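Cytochrome B5-HOST origin (Ostreococcus tauri virus 2, PDB 4B8N) probably carries electrons through a bound haem, as cytochromes b5 generally do, and is a virus-encoded member of that family, apparently of host origin. Local coordinates at residues Asp62-Glu65 with Glu66-Leu70; Pro73-Leu76 with Lys77-Thr81. All blocks are in the same frame, centred on the assembly; numbering follows the deposited sequence.

Contact 1 (Asp62-Glu65 with Glu66-Leu70); sequences DATE and EFDML. With HEM (protoporphyrin IX containing Fe), chain E.
Phe67 hangs on Ala63 through the first hydrogen bond of helix 64-70, a short helix in the haem pocket of the cytochrome b5 fold. Its N-H reaches Ala63 O at 2.8 Å, arriving nearly in line with the carbonyl (C=O...N 174°). The same pattern follows one residue on, from Asp68 N to Thr64 O, and then from Met69 N to Glu65 O. Ahead of this turn Asp62 forms an Asx turn: its OD1 accepts both Thr64 N, at 2.9 Å, and Thr64 OG1, the latter on its syn lone pair. Both bonds tie Thr64, the first helical residue, to one carboxylate oxygen; a short acidic side chain suits a place beside the N-H groups at a helix start. Thr64 OG1 is held additionally by Lys35 N.

The Phe67 side chain can be followed outward to the cofactor. CB sits 3.3 Å from Ala63 O, and chi1 of 179° sets CG anti to the backbone N, directing the ring away from its own helix turn. CD1 then lies 3.6 Å from HEM CHC, a methine carbon in the plane of the phenyl ring and at its edge. CE1 meets the vinyl carbon HEM CBB at 3.5 Å, obliquely, and CZ, the far end, reaches Val75 and Leu76 of helix 75-79. A flat, apolar ring fits this greasy border of the porphyrin, and it also stacks with His71. Glu66 lays its CB against the vinyl carbon HEM CBC and turns its carboxylate back along the helix, while small Ala63 places its CB 3.7 Å from the methyl HEM CMC.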
loop_
_atom_site.group_PDB
_atom_site.type_symbol
_atom_site.label_atom_id
_atom_site.label_comp_id
_atom_site.label_asym_id
_atom_site.label_seq_id
_atom_site.Cartn_x
_atom_site.Cartn_y
_atom_site.Cartn_z
ATOM N N ASP A 62 4.111 6.710 -1.480
ATOM C CA ASP A 62 3.512 6.980 -0.189
ATOM C C ASP A 62 2.093 7.542 -0.356
ATOM O O ASP A 62 1.899 8.550 -1.022
ATOM C CB ASP A 62 4.383 7.964 0.579
ATOM C CG ASP A 62 4.070 7.975 2.062
ATOM O OD1 ASP A 62 2.893 8.154 2.423
ATOM O OD2 ASP A 62 5.015 7.796 2.854
ATOM N N ALA A 63 1.105 6.901 0.262
ATOM C CA ALA A 63 -0.284 7.348 0.165
ATOM C C ALA A 63 -0.854 7.852 1.491
ATOM O O ALA A 63 -2.075 8.036 1.608
ATOM C CB ALA A 63 -1.168 6.231 -0.402
ATOM N N THR A 64 0.022 8.090 2.473
ATOM C CA THR A 64 -0.406 8.402 3.848
ATOM C C THR A 64 -1.459 9.514 3.897
ATOM O O THR A 64 -2.531 9.336 4.486
ATOM C CB THR A 64 0.802 8.759 4.748
ATOM O OG1 THR A 64 1.719 7.657 4.756
ATOM C CG2 THR A 64 0.367 9.064 6.198
ATOM N N GLU A 65 -1.153 10.647 3.262
ATOM C CA GLU A 65 -2.017 11.834 3.318
ATOM C C GLU A 65 -3.393 11.582 2.720
ATOM O O GLU A 65 -4.407 11.915 3.330
ATOM C CB GLU A 65 -1.350 13.034 2.630
ATOM C CG GLU A 65 -0.528 13.929 3.556
ATOM C CD GLU A 65 0.884 13.422 3.821
ATOM O OE1 GLU A 65 1.042 12.360 4.466
ATOM O OE2 GLU A 65 1.847 14.103 3.406
ATOM N N GLU A 66 -3.418 10.982 1.535
ATOM C CA GLU A 66 -4.672 10.747 0.819
ATOM C C GLU A 66 -5.483 9.645 1.503
ATOM O O GLU A 66 -6.724 9.683 1.517
ATOM C CB GLU A 66 -4.398 10.400 -0.648
ATOM C CG GLU A 66 -3.736 11.512 -1.459
ATOM C CD GLU A 66 -2.233 11.654 -1.231
ATOM O OE1 GLU A 66 -1.635 10.894 -0.425
ATOM O OE2 GLU A 66 -1.638 12.542 -1.879
ATOM N N PHE A 67 -4.781 8.664 2.072
ATOM C CA PHE A 67 -5.451 7.628 2.854
ATOM C C PHE A 67 -6.097 8.230 4.114
ATOM O O PHE A 67 -7.295 8.024 4.357
ATOM C CB PHE A 67 -4.519 6.453 3.199
ATOM C CG PHE A 67 -5.189 5.398 4.031
ATOM C CD1 PHE A 67 -5.893 4.347 3.418
ATOM C CD2 PHE A 67 -5.165 5.475 5.421
ATOM C CE1 PHE A 67 -6.551 3.397 4.189
ATOM C CE2 PHE A 67 -5.811 4.517 6.195
ATOM C CZ PHE A 67 -6.510 3.482 5.581
ATOM N N ASP A 68 -5.318 8.984 4.897
ATOM C CA ASP A 68 -5.820 9.617 6.120
ATOM C C ASP A 68 -7.015 10.538 5.856
ATOM O O ASP A 68 -7.924 10.631 6.658
ATOM C CB ASP A 68 -4.702 10.392 6.832
ATOM C CG ASP A 68 -3.758 9.483 7.615
ATOM O OD1 ASP A 68 -4.098 8.300 7.836
ATOM O OD2 ASP A 68 -2.674 9.955 8.018
ATOM N N MET A 69 -7.007 11.234 4.729
ATOM C CA MET A 69 -8.121 12.149 4.481
ATOM C C MET A 69 -9.383 11.478 3.928
ATOM O O MET A 69 -10.474 12.056 4.029
ATOM C CB MET A 69 -7.694 13.354 3.632
ATOM C CG MET A 69 -7.642 13.102 2.140
ATOM S SD MET A 69 -7.569 14.612 1.157
ATOM C CE MET A 69 -8.190 13.979 -0.398
ATOM N N LEU A 70 -9.241 10.275 3.358
ATOM C CA LEU A 70 -10.374 9.568 2.715
ATOM C C LEU A 70 -10.993 8.419 3.523
ATOM O O LEU A 70 -12.076 7.933 3.174
ATOM C CB LEU A 70 -9.980 9.037 1.327
ATOM C CG LEU A 70 -9.704 10.046 0.211
ATOM C CD1 LEU A 70 -8.857 9.413 -0.881
ATOM C CD2 LEU A 70 -11.000 10.574 -0.363
HETATM C CHA HEM E . -13.071 4.203 -0.146
HETATM C CHB HEM E . -10.477 0.702 2.321
HETATM C CHC HEM E . -6.364 2.348 0.423
HETATM C CHD HEM E . -8.953 5.734 -2.038
HETATM C C1A HEM E . -12.669 3.128 0.726
HETATM C C2A HEM E . -13.658 2.408 1.532
HETATM C C3A HEM E . -12.892 1.400 2.255
HETATM C C4A HEM E . -11.508 1.537 1.794
HETATM C CMA HEM E . -13.432 0.385 3.213
HETATM C CAA HEM E . -15.152 2.648 1.635
HETATM C CBA HEM E . -15.446 3.421 2.925
HETATM C CGA HEM E . -14.934 4.830 2.742
HETATM O O1A HEM E . -15.531 5.619 1.941
HETATM O O2A HEM E . -13.912 5.139 3.392
HETATM C C1B HEM E . -9.084 0.860 2.013
HETATM C C2B HEM E . -8.079 -0.007 2.648
HETATM C C3B HEM E . -6.865 0.520 2.058
HETATM C C4B HEM E . -7.321 1.588 1.170
HETATM C CMB HEM E . -8.282 -1.123 3.627
HETATM C CAB HEM E . -5.476 0.037 2.263
HETATM C CBB HEM E . -4.574 0.832 2.763
HETATM C C1C HEM E . -6.654 3.492 -0.373
HETATM C C2C HEM E . -5.600 4.243 -1.099
HETATM C C3C HEM E . -6.395 5.218 -1.812
HETATM C C4C HEM E . -7.834 4.987 -1.517
HETATM C CMC HEM E . -4.102 4.013 -1.085
HETATM C CAC HEM E . -5.855 6.265 -2.691
HETATM C CBC HEM E . -5.745 7.456 -2.153
HETATM C C1D HEM E . -10.349 5.590 -1.779
HETATM C C2D HEM E . -11.325 6.492 -2.415
HETATM C C3D HEM E . -12.574 6.027 -1.832
HETATM C C4D HEM E . -12.141 4.915 -0.961
HETATM C CMD HEM E . -11.120 7.624 -3.411
HETATM C CAD HEM E . -13.973 6.530 -2.056
HETATM C CBD HEM E . -14.429 7.424 -0.901
HETATM C CGD HEM E . -15.916 7.767 -0.985
HETATM O O1D HEM E . -16.548 7.596 -2.057
HETATM O O2D HEM E . -16.469 8.223 0.039
HETATM N NA HEM E . -11.303 2.703 0.995
HETATM N NB HEM E . -8.635 1.814 1.181
HETATM N NC HEM E . -7.964 3.999 -0.535
HETATM N ND HEM E . -10.830 4.673 -0.898
HETATM FE FE HEM E . -9.673 3.194 0.026
HETATM O O HOH W 1 1.109 11.060 1.484
#

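Contact 2 (Pro73-Leu76 with Lys77-Thr81); sequences PNVL and KKYLT. With HEM (protoporphyrin IX containing Fe), chain E.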
loop_
_atom_site.group_PDB
_atom_site.type_symbol
_atom_site.label_atom_id
_atom_site.label_comp_id
_atom_site.label_asym_id
_atom_site.label_seq_id
_atom_site.Cartn_x
_atom_site.Cartn_y
_atom_site.Cartn_z
ATOM N N PRO A 73 -10.274 6.131 10.878
ATOM C CA PRO A 73 -9.110 5.525 11.533
ATOM C C PRO A 73 -9.214 4.008 11.730
ATOM O O PRO A 73 -8.198 3.359 11.934
ATOM C CB PRO A 73 -9.071 6.234 12.892
ATOM C CG PRO A 73 -10.495 6.582 13.153
ATOM C CD PRO A 73 -11.007 7.015 11.804
ATOM N N ASN A 74 -10.418 3.448 11.642
ATOM C CA ASN A 74 -10.640 2.017 11.886
ATOM C C ASN A 74 -10.529 1.081 10.669
ATOM O O ASN A 74 -10.620 -0.137 10.810
ATOM C CB ASN A 74 -11.991 1.822 12.569
ATOM C CG ASN A 74 -13.102 2.573 11.865
ATOM O OD1 ASN A 74 -13.551 2.182 10.786
ATOM N ND2 ASN A 74 -13.537 3.672 12.463
ATOM N N VAL A 75 -10.303 1.654 9.489
ATOM C CA VAL A 75 -10.275 0.909 8.220
ATOM C C VAL A 75 -9.102 -0.087 8.075
ATOM O O VAL A 75 -9.304 -1.229 7.670
ATOM C CB VAL A 75 -10.317 1.905 7.028
ATOM C CG1 VAL A 75 -9.836 1.267 5.741
ATOM C CG2 VAL A 75 -11.727 2.457 6.848
ATOM N N LEU A 76 -7.882 0.353 8.375
ATOM C CA LEU A 76 -6.685 -0.506 8.218
ATOM C C LEU A 76 -6.793 -1.839 8.972
ATOM O O LEU A 76 -6.501 -2.906 8.432
ATOM C CB LEU A 76 -5.432 0.235 8.684
ATOM C CG LEU A 76 -4.623 1.051 7.673
ATOM C CD1 LEU A 76 -3.446 1.700 8.381
ATOM C CD2 LEU A 76 -4.148 0.201 6.500
ATOM N N LYS A 77 -7.230 -1.753 10.219
ATOM C CA LYS A 77 -7.380 -2.913 11.081
ATOM C C LYS A 77 -8.546 -3.821 10.713
ATOM O O LYS A 77 -8.567 -4.985 11.127
ATOM C CB LYS A 77 -7.484 -2.468 12.545
ATOM C CG LYS A 77 -8.743 -1.699 12.917
ATOM C CD LYS A 77 -8.752 -1.403 14.407
ATOM C CE LYS A 77 -9.967 -0.580 14.812
ATOM N NZ LYS A 77 -9.966 -0.253 16.263
ATOM N N LYS A 78 -9.510 -3.315 9.938
ATOM C CA LYS A 78 -10.699 -4.123 9.616
ATOM C C LYS A 78 -10.732 -4.743 8.227
ATOM O O LYS A 78 -11.546 -5.631 7.956
ATOM C CB LYS A 78 -11.985 -3.337 9.864
ATOM C CG LYS A 78 -12.335 -3.235 11.339
ATOM C CD LYS A 78 -13.821 -3.444 11.590
ATOM C CE LYS A 78 -14.625 -2.190 11.288
ATOM N NZ LYS A 78 -16.060 -2.372 11.648
ATOM N N TYR A 79 -9.860 -4.290 7.336
ATOM C CA TYR A 79 -9.927 -4.774 5.957
ATOM C C TYR A 79 -8.741 -5.596 5.489
ATOM O O TYR A 79 -8.839 -6.297 4.478
ATOM C CB TYR A 79 -10.189 -3.614 4.992
ATOM C CG TYR A 79 -11.590 -3.061 5.111
ATOM C CD1 TYR A 79 -11.946 -2.208 6.161
ATOM C CD2 TYR A 79 -12.563 -3.394 4.174
ATOM C CE1 TYR A 79 -13.241 -1.702 6.277
ATOM C CE2 TYR A 79 -13.852 -2.889 4.274
ATOM C CZ TYR A 79 -14.184 -2.050 5.328
ATOM O OH TYR A 79 -15.461 -1.562 5.419
ATOM N N LEU A 80 -7.624 -5.519 6.208
ATOM C CA LEU A 80 -6.414 -6.204 5.775
ATOM C C LEU A 80 -5.996 -7.345 6.708
ATOM O O LEU A 80 -6.265 -7.298 7.900
ATOM C CB LEU A 80 -5.273 -5.195 5.588
ATOM C CG LEU A 80 -5.530 -3.987 4.666
ATOM C CD1 LEU A 80 -4.269 -3.145 4.555
ATOM C CD2 LEU A 80 -6.025 -4.375 3.267
ATOM N N THR A 81 -5.354 -8.367 6.138
ATOM C CA THR A 81 -4.765 -9.480 6.902
ATOM C C THR A 81 -3.253 -9.286 7.042
ATOM O O THR A 81 -2.679 -8.436 6.352
ATOM C CB THR A 81 -5.064 -10.843 6.236
ATOM O OG1 THR A 81 -4.521 -10.874 4.912
ATOM C CG2 THR A 81 -6.556 -11.067 6.140
HETATM C CHA HEM E . -13.071 4.203 -0.146
HETATM C CHB HEM E . -10.477 0.702 2.321
HETATM C CHC HEM E . -6.364 2.348 0.423
HETATM C CHD HEM E . -8.953 5.734 -2.038
HETATM C C1A HEM E . -12.669 3.128 0.726
HETATM C C2A HEM E . -13.658 2.408 1.532
HETATM C C3A HEM E . -12.892 1.400 2.255
HETATM C C4A HEM E . -11.508 1.537 1.794
HETATM C CMA HEM E . -13.432 0.385 3.213
HETATM C CAA HEM E . -15.152 2.648 1.635
HETATM C CBA HEM E . -15.446 3.421 2.925
HETATM C CGA HEM E . -14.934 4.830 2.742
HETATM O O1A HEM E . -15.531 5.619 1.941
HETATM O O2A HEM E . -13.912 5.139 3.392
HETATM C C1B HEM E . -9.084 0.860 2.013
HETATM C C2B HEM E . -8.079 -0.007 2.648
HETATM C C3B HEM E . -6.865 0.520 2.058
HETATM C C4B HEM E . -7.321 1.588 1.170
HETATM C CMB HEM E . -8.282 -1.123 3.627
HETATM C CAB HEM E . -5.476 0.037 2.263
HETATM C CBB HEM E . -4.574 0.832 2.763
HETATM C C1C HEM E . -6.654 3.492 -0.373
HETATM C C2C HEM E . -5.600 4.243 -1.099
HETATM C C3C HEM E . -6.395 5.218 -1.812
HETATM C C4C HEM E . -7.834 4.987 -1.517
HETATM C CMC HEM E . -4.102 4.013 -1.085
HETATM C CAC HEM E . -5.855 6.265 -2.691
HETATM C CBC HEM E . -5.745 7.456 -2.153
HETATM C C1D HEM E . -10.349 5.590 -1.779
HETATM C C2D HEM E . -11.325 6.492 -2.415
HETATM C C3D HEM E . -12.574 6.027 -1.832
HETATM C C4D HEM E . -12.141 4.915 -0.961
HETATM C CMD HEM E . -11.120 7.624 -3.411
HETATM C CAD HEM E . -13.973 6.530 -2.056
HETATM C CBD HEM E . -14.429 7.424 -0.901
HETATM C CGD HEM E . -15.916 7.767 -0.985
HETATM O O1D HEM E . -16.548 7.596 -2.057
HETATM O O2D HEM E . -16.469 8.223 0.039
HETATM N NA HEM E . -11.303 2.703 0.995
HETATM N NB HEM E . -8.635 1.814 1.181
HETATM N NC HEM E . -7.964 3.999 -0.535
HETATM N ND HEM E . -10.830 4.673 -0.898
HETATM FE FE HEM E . -9.673 3.194 0.026
HETATM O O HOH W 2 -7.031 0.739 11.564
#
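Leu76, in helix 75-79, and Leu80, the first residue past its end, cross obliquely, with Leu76 CD2 3.9 Å from Leu80 CD1. This is the tightly packed half of the contact. Leu76 CD2 also approaches the vinyl carbon HEM CBB, and Leu80 CD2 the methyl HEM CMB, so branched aliphatic chains suit both places. Both also rest on Tyr39. Val75 adds CG1, which its chi1 of 161° swings anti to the backbone N and onto the porphyrin rim, 3.5 Å from HEM CHB. One turn on, a face of the Tyr79 ring takes the haem methyl HEM CMA, which stands 3.3 Å from Tyr79 CZ and is displaced toward the ring's rim, while Val75 O comes to the ring edge, in plane, 3.2 Å from Tyr79 CD1. A flat ring can cover a methyl with its face, and its hydroxyl suits a residue that stays largely exposed.

The other flank is polar and looser. Lys77 sits close at its base, CG 3.2 Å from Asn74 O, but runs on as a straight chain past Asn74 CB, at home on this exposed side. A water bridges the turn, giving a hydrogen to Pro73 O and accepting one from Lys77 N at 2.8 Å. The backbone bonding is irregular: Lys78 N binds Val75 O at 3.1 Å from well above the carbonyl plane, whereas its bond to Asn74 O and that of Tyr79 N to Val75 O are weak. A short, imperfect helix, greasy toward the porphyrin edge and charged outward, forms part of the haem pocket of the cytochrome b5 fold.

How the contacts relate
Contact 1 comes first along the chain, on helix 64-70, and contact 2 follows on helix 75-79, with only a short connection, including His71, between the helices. Their centres lie 14 Å apart, yet they meet directly: Phe67 CZ packs against Leu76 CG at 3.7 Å and against Val75 CG1 slightly farther off. Each also leans on the antiparallel sheet, contact 1 on strand 29-34 and contact 2 on its neighbour 37-40. Both belong to the same cytochrome b5-like domain, and both touch the haem. The two consecutive helices therefore act as joined walls of one pocket, which probably keeps the redox cofactor firmly seated.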